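Long-range contacts in protoporphyrinogen oxidase (PDB 3LOV), which probably catalyses the FAD-dependent oxidation of coproporphyrinogen III to coproporphyrin III by molecular oxygen in heme b biosynthesis: residues P59-A64 with Q348-S353; A311-I316 with V401-L406; Y338-C343 with L360-G365; L372-D377 with R405-L410. One frame throughout, in Å; residues are numbered along the deposited sequence.

In the fold
Three of the four contacts reach one mixed sheet. Contact 3 pairs strands 340-345 and 357-364, contact 2 pairs strands 307-318 and 400-411, and strands 307-318 and 357-364, one from each contact, are neighbours, so the centres of contacts 2 and 3 lie about 10 Å apart. Contact 4 continues along strand 400-411, shares R405 and L406 with contact 2, and ties that strand to the loop before helix 377-392. Its centre is about 22 Å from that of contact 1. Contact 4 brings strand 400-411 to FAD, while contact 1 braces the FAD-touching segment 59-64 with residues 348-353, which follow the first strand of contact 3 and precede the second along the chain.

Contact 1: P59-A64 with Q348-S353; sequences PDSYVA and QKWNHS. With FAD (flavin-adenine dinucleotide), chain B.
Beside the flavin ring of the FAD pocket, D60 and S61 meet K349 and W350, and a single carboxylate oxygen gathers most of the contact. OD2 of D60 accepts from K349 NZ at 2.8 Å, a salt bridge that uses the syn lone pair, the side of the other oxygen. The same OD2 takes the indole N-H of W350, with NE1 3.1 Å away and the bond fairly straight at 160°. This second donor comes from above the carboxylate plane, which stands almost perpendicular to the indole, whereas OD2 itself lies at the ring's edge. The other oxygen, OD1, receives S61 OG at 2.8 Å, so both oxygens are gripped and the carboxylate's rotation is fixed. K349 arrives with CG anti to the backbone N (chi1 180°) and the chain extended beyond it; CG rests on one face of the W350 ring, toward the rim. S61 CB packs at 3.5 Å from W350 CZ2. On the cofactor side S61 O accepts a weak hydrogen bond from FAD N3 at 2.7 Å, and the ring of P59 packs on the flavin, CB 3.5 Å from FAD C4X. K349 and W350 are thus second-shell partners, holding FAD-binding D60 and S61 from the far side. Nearby, S230 of strand 228-231 bonds D60 O and touches W350, strand 62-63 pairs with strand 228-231, and helix 346-349 ends just before W350.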
# COMPACT_ATOMS: atom_id res chain seq x y z
N PRO A 59 6.31 3.25 2.82
CA PRO A 59 6.48 2.03 2.00
C PRO A 59 7.95 1.56 2.00
O PRO A 59 8.86 2.38 1.92
CB PRO A 59 6.13 2.48 0.58
CG PRO A 59 5.42 3.76 0.69
CD PRO A 59 5.78 4.37 2.05
N ASP A 60 8.20 0.26 2.12
CA ASP A 60 9.59 -0.18 2.07
C ASP A 60 9.97 -0.74 0.71
O ASP A 60 11.15 -0.88 0.41
CB ASP A 60 9.94 -1.12 3.25
CG ASP A 60 9.43 -2.54 3.08
OD1 ASP A 60 8.53 -2.77 2.26
OD2 ASP A 60 9.97 -3.43 3.77
N SER A 61 8.97 -1.07 -0.10
CA SER A 61 9.22 -1.81 -1.34
C SER A 61 7.96 -1.82 -2.19
O SER A 61 6.96 -1.21 -1.83
CB SER A 61 9.65 -3.24 -0.99
OG SER A 61 8.65 -3.94 -0.28
N TYR A 62 8.02 -2.49 -3.33
CA TYR A 62 6.91 -2.64 -4.25
C TYR A 62 6.96 -4.03 -4.89
O TYR A 62 8.01 -4.64 -4.94
CB TYR A 62 6.88 -1.55 -5.33
CG TYR A 62 8.03 -1.58 -6.35
CD1 TYR A 62 9.23 -0.90 -6.13
CD2 TYR A 62 7.90 -2.30 -7.52
CE1 TYR A 62 10.27 -0.94 -7.06
CE2 TYR A 62 8.91 -2.37 -8.44
CZ TYR A 62 10.09 -1.70 -8.22
OH TYR A 62 11.01 -1.80 -9.17
N VAL A 63 5.80 -4.50 -5.35
CA VAL A 63 5.65 -5.80 -6.02
C VAL A 63 6.33 -5.80 -7.39
O VAL A 63 5.93 -5.04 -8.30
CB VAL A 63 4.15 -6.16 -6.24
CG1 VAL A 63 3.99 -7.45 -7.05
CG2 VAL A 63 3.43 -6.25 -4.89
N ALA A 64 7.36 -6.65 -7.55
CA ALA A 64 8.19 -6.63 -8.76
C ALA A 64 7.36 -6.85 -10.01
O ALA A 64 7.68 -6.32 -11.04
CB ALA A 64 9.34 -7.72 -8.67
N GLN A 348 17.06 -8.55 8.51
CA GLN A 348 16.89 -9.86 7.86
C GLN A 348 16.25 -9.76 6.47
O GLN A 348 16.54 -10.57 5.59
CB GLN A 348 16.02 -10.79 8.71
CG GLN A 348 16.51 -11.04 10.12
CD GLN A 348 17.80 -11.78 10.14
OE1 GLN A 348 18.84 -11.19 10.41
NE2 GLN A 348 17.76 -13.08 9.82
N LYS A 349 15.35 -8.82 6.27
CA LYS A 349 14.57 -8.76 5.02
C LYS A 349 15.40 -8.02 3.96
O LYS A 349 15.38 -8.41 2.81
CB LYS A 349 13.23 -8.06 5.27
CG LYS A 349 12.30 -7.91 4.05
CD LYS A 349 10.95 -7.33 4.47
CE LYS A 349 10.03 -7.05 3.29
NZ LYS A 349 9.02 -6.03 3.64
N TRP A 350 16.13 -6.99 4.37
CA TRP A 350 16.96 -6.17 3.47
C TRP A 350 18.44 -6.14 3.85
O TRP A 350 18.82 -5.55 4.87
CB TRP A 350 16.44 -4.71 3.39
CG TRP A 350 15.05 -4.64 3.00
CD1 TRP A 350 13.98 -4.37 3.81
CD2 TRP A 350 14.51 -4.89 1.70
NE1 TRP A 350 12.81 -4.45 3.10
CE2 TRP A 350 13.11 -4.77 1.79
CE3 TRP A 350 15.07 -5.21 0.45
CZ2 TRP A 350 12.27 -4.91 0.70
CZ3 TRP A 350 14.21 -5.35 -0.65
CH2 TRP A 350 12.83 -5.22 -0.50
N ASN A 351 19.28 -6.75 3.01
CA ASN A 351 20.72 -6.74 3.23
C ASN A 351 21.28 -5.34 3.36
O ASN A 351 22.14 -5.11 4.17
CB ASN A 351 21.43 -7.52 2.11
CG ASN A 351 21.26 -9.04 2.25
OD1 ASN A 351 20.82 -9.54 3.28
ND2 ASN A 351 21.66 -9.78 1.22
N HIS A 352 20.76 -4.37 2.60
CA HIS A 352 21.34 -3.01 2.56
C HIS A 352 20.99 -2.06 3.71
O HIS A 352 21.65 -1.02 3.89
CB HIS A 352 20.90 -2.33 1.26
CG HIS A 352 19.46 -1.87 1.26
ND1 HIS A 352 18.40 -2.71 1.01
CD2 HIS A 352 18.92 -0.64 1.45
CE1 HIS A 352 17.27 -2.03 1.04
NE2 HIS A 352 17.55 -0.76 1.30
N SER A 353 19.95 -2.36 4.47
CA SER A 353 19.36 -1.36 5.37
C SER A 353 20.12 -1.07 6.68
O SER A 353 20.08 0.06 7.19
CB SER A 353 17.92 -1.79 5.69
OG SER A 353 17.89 -3.14 6.15
PA FAD B . 0.88 10.85 -0.90
O1A FAD B . 2.18 10.13 -0.75
O2A FAD B . -0.05 10.90 0.26
O5B FAD B . 1.18 12.34 -1.37
C5B FAD B . 0.22 13.36 -1.32
C4B FAD B . 0.97 14.70 -1.44
O4B FAD B . 0.05 15.78 -1.60
C3B FAD B . 1.82 14.96 -0.21
O3B FAD B . 3.13 15.38 -0.56
C2B FAD B . 1.01 16.03 0.49
O2B FAD B . 1.79 16.91 1.22
C1B FAD B . 0.37 16.77 -0.67
N9A FAD B . -0.83 17.55 -0.34
C8A FAD B . -1.86 17.32 0.55
N7A FAD B . -2.76 18.33 0.49
C5A FAD B . -2.32 19.22 -0.45
C6A FAD B . -2.81 20.42 -0.96
N6A FAD B . -3.98 20.91 -0.55
N1A FAD B . -2.10 21.10 -1.93
C2A FAD B . -0.93 20.59 -2.42
N3A FAD B . -0.45 19.39 -1.94
C4A FAD B . -1.12 18.74 -0.96
N1 FAD B . 2.83 0.86 -1.30
C2 FAD B . 3.68 -0.07 -1.82
O2 FAD B . 3.74 -0.26 -3.05
N3 FAD B . 4.47 -0.81 -0.98
C4 FAD B . 4.41 -0.68 0.36
O4 FAD B . 5.16 -1.35 1.05
C4X FAD B . 3.53 0.22 0.92
N5 FAD B . 3.51 0.40 2.29
C5X FAD B . 2.62 1.34 2.82
C6 FAD B . 2.54 1.51 4.21
C7 FAD B . 1.66 2.45 4.76
C7M FAD B . 1.59 2.64 6.25
C8 FAD B . 0.86 3.26 3.92
C8M FAD B . -0.12 4.28 4.47
C9 FAD B . 0.94 3.11 2.54
C9A FAD B . 1.81 2.15 1.97
N10 FAD B . 1.89 1.99 0.58
C10 FAD B . 2.75 1.02 0.06
C1' FAD B . 1.05 2.79 -0.39
C2' FAD B . 1.89 3.99 -0.90
O2' FAD B . 2.18 4.81 0.18
C3' FAD B . 1.17 4.82 -1.97
O3' FAD B . 1.21 4.04 -3.15
C4' FAD B . 1.82 6.19 -2.31
O4' FAD B . 2.62 6.76 -1.30
C5' FAD B . 0.76 7.24 -2.61
O5' FAD B . 1.40 8.41 -3.06
P FAD B . 0.52 9.64 -3.50
O1P FAD B . -0.73 9.22 -4.23
O2P FAD B . 1.32 10.74 -4.15
O3P FAD B . -0.03 10.25 -2.08

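Contact 2: A311-I316 with V401-L406; sequences ATVTMI and VIISRL
The flat groups that meet here are backbone amides: T312 with S404 and T314 with I402 exchange hydrogen bonds. These are two hydrogen-bonded antiparallel pairs, with S404 N 2.9 Å from T312 O and T314 N 2.8 Å from I402 O, each answered by a return bond of the same length. On one face of the paired strands stand A311, V313 and M315 with R405, I403 and V401. There V313 CG1 meets V401 CG1 at 3.7 Å, the two valines crossing at a slant, whereas M315, a selenomethionine, runs alongside V401 and brings CG to 3.9 Å from V401 CG2. The other face carries T312, T314, I402 and S404. A water sits over it, donating to T312 OG1 at 2.8 Å and to I402 O, and hydrogen-bonded to S404 OG; T312 OG1 and S404 OG are also bonded to R57. Farther along this face, I316 CD1 touches I402 CD1 at 3.8 Å. Helix 377-392 packs on the valine face through M315, V401 and R405. One face thus packs on a helix, and the other mixes hydroxyls around a bridging water with isoleucine packing. This is regular antiparallel pairing at the 400-411 margin of a mixed sheet, consistent with the sheet of the substrate-binding domain in flavin-containing amine oxidases, and at its end L406 touches FAD.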
# COMPACT_ATOMS: atom_id res chain seq x y z
N ALA A 311 1.08 4.11 12.18
CA ALA A 311 2.44 4.50 12.58
C ALA A 311 3.43 3.35 12.33
O ALA A 311 3.10 2.16 12.53
CB ALA A 311 2.50 4.90 14.04
N THR A 312 4.64 3.68 11.87
CA THR A 312 5.73 2.73 11.89
C THR A 312 6.68 3.14 13.02
O THR A 312 6.98 4.33 13.21
CB THR A 312 6.45 2.62 10.53
OG1 THR A 312 7.06 3.88 10.20
CG2 THR A 312 5.47 2.20 9.41
N VAL A 313 7.11 2.15 13.79
CA VAL A 313 7.97 2.40 14.94
C VAL A 313 9.16 1.46 14.74
O VAL A 313 9.01 0.25 14.78
CB VAL A 313 7.24 2.17 16.28
CG1 VAL A 313 8.19 2.48 17.49
CG2 VAL A 313 5.96 3.04 16.34
N THR A 314 10.31 2.03 14.45
CA THR A 314 11.50 1.28 14.10
C THR A 314 12.44 1.37 15.28
O THR A 314 12.68 2.46 15.77
CB THR A 314 12.20 1.80 12.83
OG1 THR A 314 11.40 1.49 11.68
CG2 THR A 314 13.58 1.16 12.69
N MSE A 315 12.93 0.22 15.75
CA MSE A 315 13.88 0.16 16.87
C MSE A 315 15.21 -0.43 16.42
O MSE A 315 15.23 -1.55 15.89
CB MSE A 315 13.30 -0.70 17.98
CG MSE A 315 12.19 -0.04 18.73
SE MSE A 315 10.96 -1.32 19.47
CE MSE A 315 10.40 -0.08 20.81
N ILE A 316 16.28 0.34 16.60
CA ILE A 316 17.63 -0.03 16.22
C ILE A 316 18.31 -0.55 17.48
O ILE A 316 18.39 0.15 18.47
CB ILE A 316 18.45 1.18 15.67
CG1 ILE A 316 17.97 1.58 14.26
CG2 ILE A 316 19.97 0.82 15.65
CD1 ILE A 316 18.35 2.99 13.83
N VAL A 401 15.07 4.88 18.36
CA VAL A 401 13.73 4.64 17.88
C VAL A 401 13.36 5.71 16.85
O VAL A 401 13.63 6.86 17.05
CB VAL A 401 12.73 4.54 19.06
CG1 VAL A 401 11.35 4.16 18.59
CG2 VAL A 401 13.22 3.51 20.04
N ILE A 402 12.77 5.29 15.73
CA ILE A 402 12.34 6.21 14.66
C ILE A 402 10.85 5.96 14.47
O ILE A 402 10.42 4.84 14.10
CB ILE A 402 13.11 5.94 13.31
CG1 ILE A 402 14.64 6.06 13.51
CG2 ILE A 402 12.60 6.91 12.15
CD1 ILE A 402 15.54 5.15 12.51
N ILE A 403 10.06 7.00 14.76
CA ILE A 403 8.60 6.95 14.70
C ILE A 403 8.10 7.77 13.49
O ILE A 403 8.52 8.90 13.30
CB ILE A 403 7.97 7.53 16.00
CG1 ILE A 403 8.18 6.57 17.18
CG2 ILE A 403 6.49 7.76 15.83
CD1 ILE A 403 7.80 7.21 18.54
N SER A 404 7.24 7.19 12.68
CA SER A 404 6.65 7.90 11.54
C SER A 404 5.16 7.65 11.55
O SER A 404 4.71 6.61 12.01
CB SER A 404 7.25 7.41 10.24
OG SER A 404 8.66 7.47 10.33
N ARG A 405 4.40 8.62 11.07
CA ARG A 405 2.93 8.58 11.17
C ARG A 405 2.36 8.91 9.81
O ARG A 405 2.68 9.94 9.24
CB ARG A 405 2.39 9.59 12.20
CG ARG A 405 2.64 9.21 13.67
CD ARG A 405 2.15 10.30 14.64
NE ARG A 405 2.30 9.91 16.04
CZ ARG A 405 3.40 10.05 16.75
NH1 ARG A 405 4.49 10.58 16.21
NH2 ARG A 405 3.41 9.67 18.04
N LEU A 406 1.52 8.02 9.30
CA LEU A 406 0.90 8.17 8.00
C LEU A 406 -0.60 8.33 8.23
O LEU A 406 -1.35 7.32 8.27
CB LEU A 406 1.23 6.96 7.15
CG LEU A 406 2.76 6.80 6.98
CD1 LEU A 406 3.40 5.78 7.98
CD2 LEU A 406 3.02 6.40 5.58
O HOH W 1 9.30 4.99 11.38

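Contact 3: Y338-C343 with L360-G365; sequences YSITAC and LRAFVG
I340 lays its CG2 methyl over A362, 3.8 Å from CB, and the same methyl also approaches V364 CG2. T341 follows at a corner in the chain, its side chain crossing that of F363 at about a right angle, with OG1 3.7 Å from F363 CB. Placed between its own backbone N and carbonyl carbon (chi1 72°), that hydroxyl bonds a water that also lies 2.6 Å from G365 O. The backbone secures both sides of the corner: T341 N donates to F363 O at 2.9 Å, and F363 N to A342 O at 3.0 Å in a nearly straight bond. Beyond it, C343 packs SG at 3.9 Å from L360 CB, while its CA makes a C-H...O contact with R361 O. F363 also sets CE2 over one face of the R361 guanidinium, toward the rim; that group's NH1 is bonded to G58 O, and its NH2 packs on D60. I340 and C343 touch F330 of strand 329-332 as well. The arrangement exemplifies an antiparallel strand pair inside a larger mixed sheet, consistent with that of the substrate-binding domain of flavin-containing amine oxidases; here one strand turns a corner at T341.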
# COMPACT_ATOMS: atom_id res chain seq x y z
N TYR A 338 -2.49 -7.21 21.62
CA TYR A 338 -1.31 -6.44 21.21
C TYR A 338 -1.73 -5.17 20.50
O TYR A 338 -2.77 -5.12 19.88
CB TYR A 338 -0.42 -7.26 20.26
CG TYR A 338 0.06 -8.54 20.86
CD1 TYR A 338 1.16 -8.54 21.71
CD2 TYR A 338 -0.58 -9.72 20.60
CE1 TYR A 338 1.62 -9.70 22.28
CE2 TYR A 338 -0.13 -10.90 21.18
CZ TYR A 338 0.98 -10.88 22.02
OH TYR A 338 1.45 -12.03 22.62
N SER A 339 -0.90 -4.15 20.62
CA SER A 339 -1.05 -2.93 19.86
C SER A 339 -0.49 -3.06 18.45
O SER A 339 -1.06 -2.49 17.52
CB SER A 339 -0.34 -1.79 20.59
OG SER A 339 -0.90 -1.61 21.88
N ILE A 340 0.59 -3.81 18.25
CA ILE A 340 1.17 -3.94 16.92
C ILE A 340 0.41 -4.91 16.00
O ILE A 340 -0.03 -5.98 16.42
CB ILE A 340 2.68 -4.28 16.95
CG1 ILE A 340 2.98 -5.68 17.48
CG2 ILE A 340 3.41 -3.27 17.79
CD1 ILE A 340 4.54 -5.95 17.60
N THR A 341 0.27 -4.54 14.72
CA THR A 341 -0.39 -5.38 13.74
C THR A 341 0.60 -6.24 12.95
O THR A 341 0.21 -7.24 12.33
CB THR A 341 -1.14 -4.52 12.74
OG1 THR A 341 -0.19 -3.87 11.90
CG2 THR A 341 -2.03 -3.42 13.49
N ALA A 342 1.88 -5.85 12.96
CA ALA A 342 2.94 -6.59 12.26
C ALA A 342 4.27 -6.05 12.74
O ALA A 342 4.32 -4.97 13.31
CB ALA A 342 2.83 -6.44 10.71
N CYS A 343 5.32 -6.83 12.56
CA CYS A 343 6.69 -6.40 12.83
C CYS A 343 7.64 -7.07 11.86
O CYS A 343 7.45 -8.24 11.52
CB CYS A 343 7.14 -6.75 14.23
SG CYS A 343 8.78 -6.08 14.66
N LEU A 360 14.17 -3.68 14.16
CA LEU A 360 12.78 -4.12 14.13
C LEU A 360 11.89 -2.93 13.70
O LEU A 360 12.06 -1.81 14.17
CB LEU A 360 12.34 -4.70 15.49
CG LEU A 360 13.06 -5.95 16.08
CD1 LEU A 360 12.48 -6.37 17.44
CD2 LEU A 360 13.01 -7.15 15.12
N ARG A 361 10.98 -3.17 12.76
CA ARG A 361 9.98 -2.13 12.36
C ARG A 361 8.58 -2.67 12.65
O ARG A 361 8.16 -3.63 12.01
CB ARG A 361 10.10 -1.70 10.88
CG ARG A 361 9.18 -0.46 10.56
CD ARG A 361 9.45 0.29 9.25
NE ARG A 361 8.88 -0.39 8.10
CZ ARG A 361 8.40 0.22 7.00
NH1 ARG A 361 8.41 1.54 6.86
NH2 ARG A 361 7.89 -0.52 6.03
N ALA A 362 7.92 -2.11 13.65
CA ALA A 362 6.55 -2.47 13.99
C ALA A 362 5.56 -1.49 13.34
O ALA A 362 5.85 -0.32 13.15
CB ALA A 362 6.35 -2.54 15.51
N PHE A 363 4.40 -2.02 12.94
CA PHE A 363 3.30 -1.21 12.43
C PHE A 363 2.18 -1.19 13.48
O PHE A 363 1.94 -2.19 14.18
CB PHE A 363 2.75 -1.82 11.15
CG PHE A 363 3.70 -1.74 9.99
CD1 PHE A 363 4.79 -2.59 9.91
CD2 PHE A 363 3.48 -0.85 8.95
CE1 PHE A 363 5.66 -2.53 8.82
CE2 PHE A 363 4.37 -0.78 7.85
CZ PHE A 363 5.43 -1.61 7.79
N VAL A 364 1.51 -0.04 13.58
CA VAL A 364 0.37 0.16 14.50
C VAL A 364 -0.74 0.88 13.73
O VAL A 364 -0.46 1.85 13.02
CB VAL A 364 0.76 1.04 15.74
CG1 VAL A 364 -0.51 1.44 16.53
CG2 VAL A 364 1.75 0.31 16.68
N GLY A 365 -1.98 0.40 13.87
CA GLY A 365 -3.12 1.02 13.24
C GLY A 365 -3.92 0.04 12.40
O GLY A 365 -3.35 -0.66 11.57
O HOH W 2 -0.93 -1.33 10.97

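Contact 4: L372-D377 with R405-L410; sequences LVHESD and RLMDGL. With FAD (flavin-adenine dinucleotide), chain B.
R405 reaches across to V373, E375 and D377 with a chain extended from CG to NE, and its last torsion, chi4 85°, swings the guanidinium so that its nitrogens face the loop. NE donates to V373 O, 3.0 Å away and in the guanidinium plane. NH2 gives a bond to E375 O at 2.9 Å, here with the acceptor tilted out of that plane. NH1 and NH2 then close end-on around a single oxygen, OD1 of D377, with NH1 2.7 Å from it; the carboxylate and guanidinium planes are only 7° apart. One arginine thus holds two carbonyls and one carboxylate oxygen, fixing the loop's course where it enters the helix. M407, a selenomethionine, is bent at its second and third torsions, and its SE slides past V373 CG1 at 3.9 Å. The placing of its methyl against H374 is doubtful. L406 points away from the loop, CD2 3.9 Å from FAD C8M; past the corner at M407 and D408, L410 CG comes within 3.6 Å of the same methyl. S376 is the N-cap of helix 377-392, its OG bonded to V379 N. An arginine of the edge strand therefore holds the loop leading into this helix, with D377 in the first turn, and the strand itself runs on into a classic beta bulge, G409 and L410 opposite H308, beside the flavin.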
# COMPACT_ATOMS: atom_id res chain seq x y z
N LEU A 372 -3.93 4.77 18.92
CA LEU A 372 -2.50 4.88 19.28
C LEU A 372 -1.72 5.79 18.35
O LEU A 372 -0.75 6.40 18.81
CB LEU A 372 -1.79 3.54 19.33
CG LEU A 372 -1.78 2.79 20.65
CD1 LEU A 372 -0.92 1.56 20.50
CD2 LEU A 372 -1.29 3.69 21.80
N VAL A 373 -2.13 5.87 17.08
CA VAL A 373 -1.39 6.67 16.08
C VAL A 373 -1.45 8.19 16.40
O VAL A 373 -0.50 8.94 16.12
CB VAL A 373 -1.91 6.39 14.66
CG1 VAL A 373 -1.08 7.11 13.66
CG2 VAL A 373 -1.86 4.89 14.38
N HIS A 374 -2.54 8.61 17.03
CA HIS A 374 -2.73 10.00 17.46
C HIS A 374 -2.15 10.30 18.84
O HIS A 374 -2.17 11.43 19.25
CB HIS A 374 -4.22 10.37 17.45
CG HIS A 374 -4.93 10.03 16.18
ND1 HIS A 374 -5.16 10.97 15.19
CD2 HIS A 374 -5.42 8.86 15.71
CE1 HIS A 374 -5.81 10.39 14.19
NE2 HIS A 374 -5.96 9.10 14.47
N GLU A 375 -1.64 9.30 19.55
CA GLU A 375 -1.04 9.53 20.86
C GLU A 375 0.40 10.00 20.72
O GLU A 375 0.99 9.93 19.65
CB GLU A 375 -1.08 8.27 21.74
CG GLU A 375 -2.49 7.76 22.05
CD GLU A 375 -3.32 8.72 22.92
OE1 GLU A 375 -2.72 9.43 23.75
OE2 GLU A 375 -4.58 8.76 22.79
N SER A 376 0.95 10.46 21.83
CA SER A 376 2.35 10.91 21.88
C SER A 376 3.34 9.81 21.53
O SER A 376 3.05 8.63 21.74
CB SER A 376 2.69 11.37 23.31
OG SER A 376 2.83 10.26 24.20
N ASP A 377 4.53 10.22 21.09
CA ASP A 377 5.67 9.32 20.88
C ASP A 377 6.00 8.37 22.05
O ASP A 377 6.39 7.23 21.83
CB ASP A 377 6.95 10.12 20.62
CG ASP A 377 7.01 10.70 19.23
OD1 ASP A 377 6.02 10.56 18.48
OD2 ASP A 377 8.05 11.30 18.90
N ARG A 405 4.40 8.62 11.07
CA ARG A 405 2.93 8.58 11.17
C ARG A 405 2.36 8.91 9.81
O ARG A 405 2.68 9.94 9.24
CB ARG A 405 2.39 9.59 12.20
CG ARG A 405 2.64 9.21 13.67
CD ARG A 405 2.15 10.30 14.64
NE ARG A 405 2.30 9.91 16.04
CZ ARG A 405 3.40 10.05 16.75
NH1 ARG A 405 4.49 10.58 16.21
NH2 ARG A 405 3.41 9.67 18.04
N LEU A 406 1.52 8.02 9.30
CA LEU A 406 0.90 8.17 8.00
C LEU A 406 -0.60 8.33 8.23
O LEU A 406 -1.35 7.32 8.27
CB LEU A 406 1.23 6.96 7.15
CG LEU A 406 2.76 6.80 6.98
CD1 LEU A 406 3.40 5.78 7.98
CD2 LEU A 406 3.02 6.40 5.58
N MSE A 407 -1.00 9.59 8.45
CA MSE A 407 -2.39 9.93 8.77
C MSE A 407 -3.33 9.65 7.58
O MSE A 407 -3.03 10.02 6.44
CB MSE A 407 -2.53 11.41 9.19
CG MSE A 407 -1.78 11.85 10.46
SE MSE A 407 -1.77 10.55 11.91
CE MSE A 407 -3.63 10.45 12.42
N ASP A 408 -4.48 9.00 7.85
CA ASP A 408 -5.50 8.71 6.82
C ASP A 408 -4.89 8.14 5.54
O ASP A 408 -5.30 8.51 4.44
CB ASP A 408 -6.31 9.96 6.46
CG ASP A 408 -6.71 10.77 7.70
OD1 ASP A 408 -7.00 10.16 8.77
OD2 ASP A 408 -6.69 12.02 7.63
N GLY A 409 -3.94 7.22 5.71
CA GLY A 409 -3.07 6.78 4.60
C GLY A 409 -3.63 5.64 3.77
O GLY A 409 -3.29 5.52 2.59
N LEU A 410 -4.47 4.81 4.37
CA LEU A 410 -4.96 3.64 3.69
C LEU A 410 -6.45 3.67 3.45
O LEU A 410 -7.23 3.54 4.37
CB LEU A 410 -4.52 2.37 4.43
CG LEU A 410 -2.99 2.12 4.38
CD1 LEU A 410 -2.53 1.08 5.42
CD2 LEU A 410 -2.52 1.78 2.95
PA FAD B . 0.88 10.85 -0.90
O1A FAD B . 2.18 10.13 -0.75
O2A FAD B . -0.05 10.90 0.26
O5B FAD B . 1.18 12.34 -1.37
C5B FAD B . 0.22 13.36 -1.32
C4B FAD B . 0.97 14.70 -1.44
O4B FAD B . 0.05 15.78 -1.60
C3B FAD B . 1.82 14.96 -0.21
O3B FAD B . 3.13 15.38 -0.56
C2B FAD B . 1.01 16.03 0.49
O2B FAD B . 1.79 16.91 1.22
C1B FAD B . 0.37 16.77 -0.67
N9A FAD B . -0.83 17.55 -0.34
C8A FAD B . -1.86 17.32 0.55
N7A FAD B . -2.76 18.33 0.49
C5A FAD B . -2.32 19.22 -0.45
C6A FAD B . -2.81 20.42 -0.96
N6A FAD B . -3.98 20.91 -0.55
N1A FAD B . -2.10 21.10 -1.93
C2A FAD B . -0.93 20.59 -2.42
N3A FAD B . -0.45 19.39 -1.94
C4A FAD B . -1.12 18.74 -0.96
N1 FAD B . 2.83 0.86 -1.30
C2 FAD B . 3.68 -0.07 -1.82
O2 FAD B . 3.74 -0.26 -3.05
N3 FAD B . 4.47 -0.81 -0.98
C4 FAD B . 4.41 -0.68 0.36
O4 FAD B . 5.16 -1.35 1.05
C4X FAD B . 3.53 0.22 0.92
N5 FAD B . 3.51 0.40 2.29
C5X FAD B . 2.62 1.34 2.82
C6 FAD B . 2.54 1.51 4.21
C7 FAD B . 1.66 2.45 4.76
C7M FAD B . 1.59 2.64 6.25
C8 FAD B . 0.86 3.26 3.92
C8M FAD B . -0.12 4.28 4.47
C9 FAD B . 0.94 3.11 2.54
C9A FAD B . 1.81 2.15 1.97
N10 FAD B . 1.89 1.99 0.58
C10 FAD B . 2.75 1.02 0.06
C1' FAD B . 1.05 2.79 -0.39
C2' FAD B . 1.89 3.99 -0.90
O2' FAD B . 2.18 4.81 0.18
C3' FAD B . 1.17 4.82 -1.97
O3' FAD B . 1.21 4.04 -3.15
C4' FAD B . 1.82 6.19 -2.31
O4' FAD B . 2.62 6.76 -1.30
C5' FAD B . 0.76 7.24 -2.61
O5' FAD B . 1.40 8.41 -3.06
P FAD B . 0.52 9.64 -3.50
O1P FAD B . -0.73 9.22 -4.23
O2P FAD B . 1.32 10.74 -4.15
O3P FAD B . -0.03 10.25 -2.08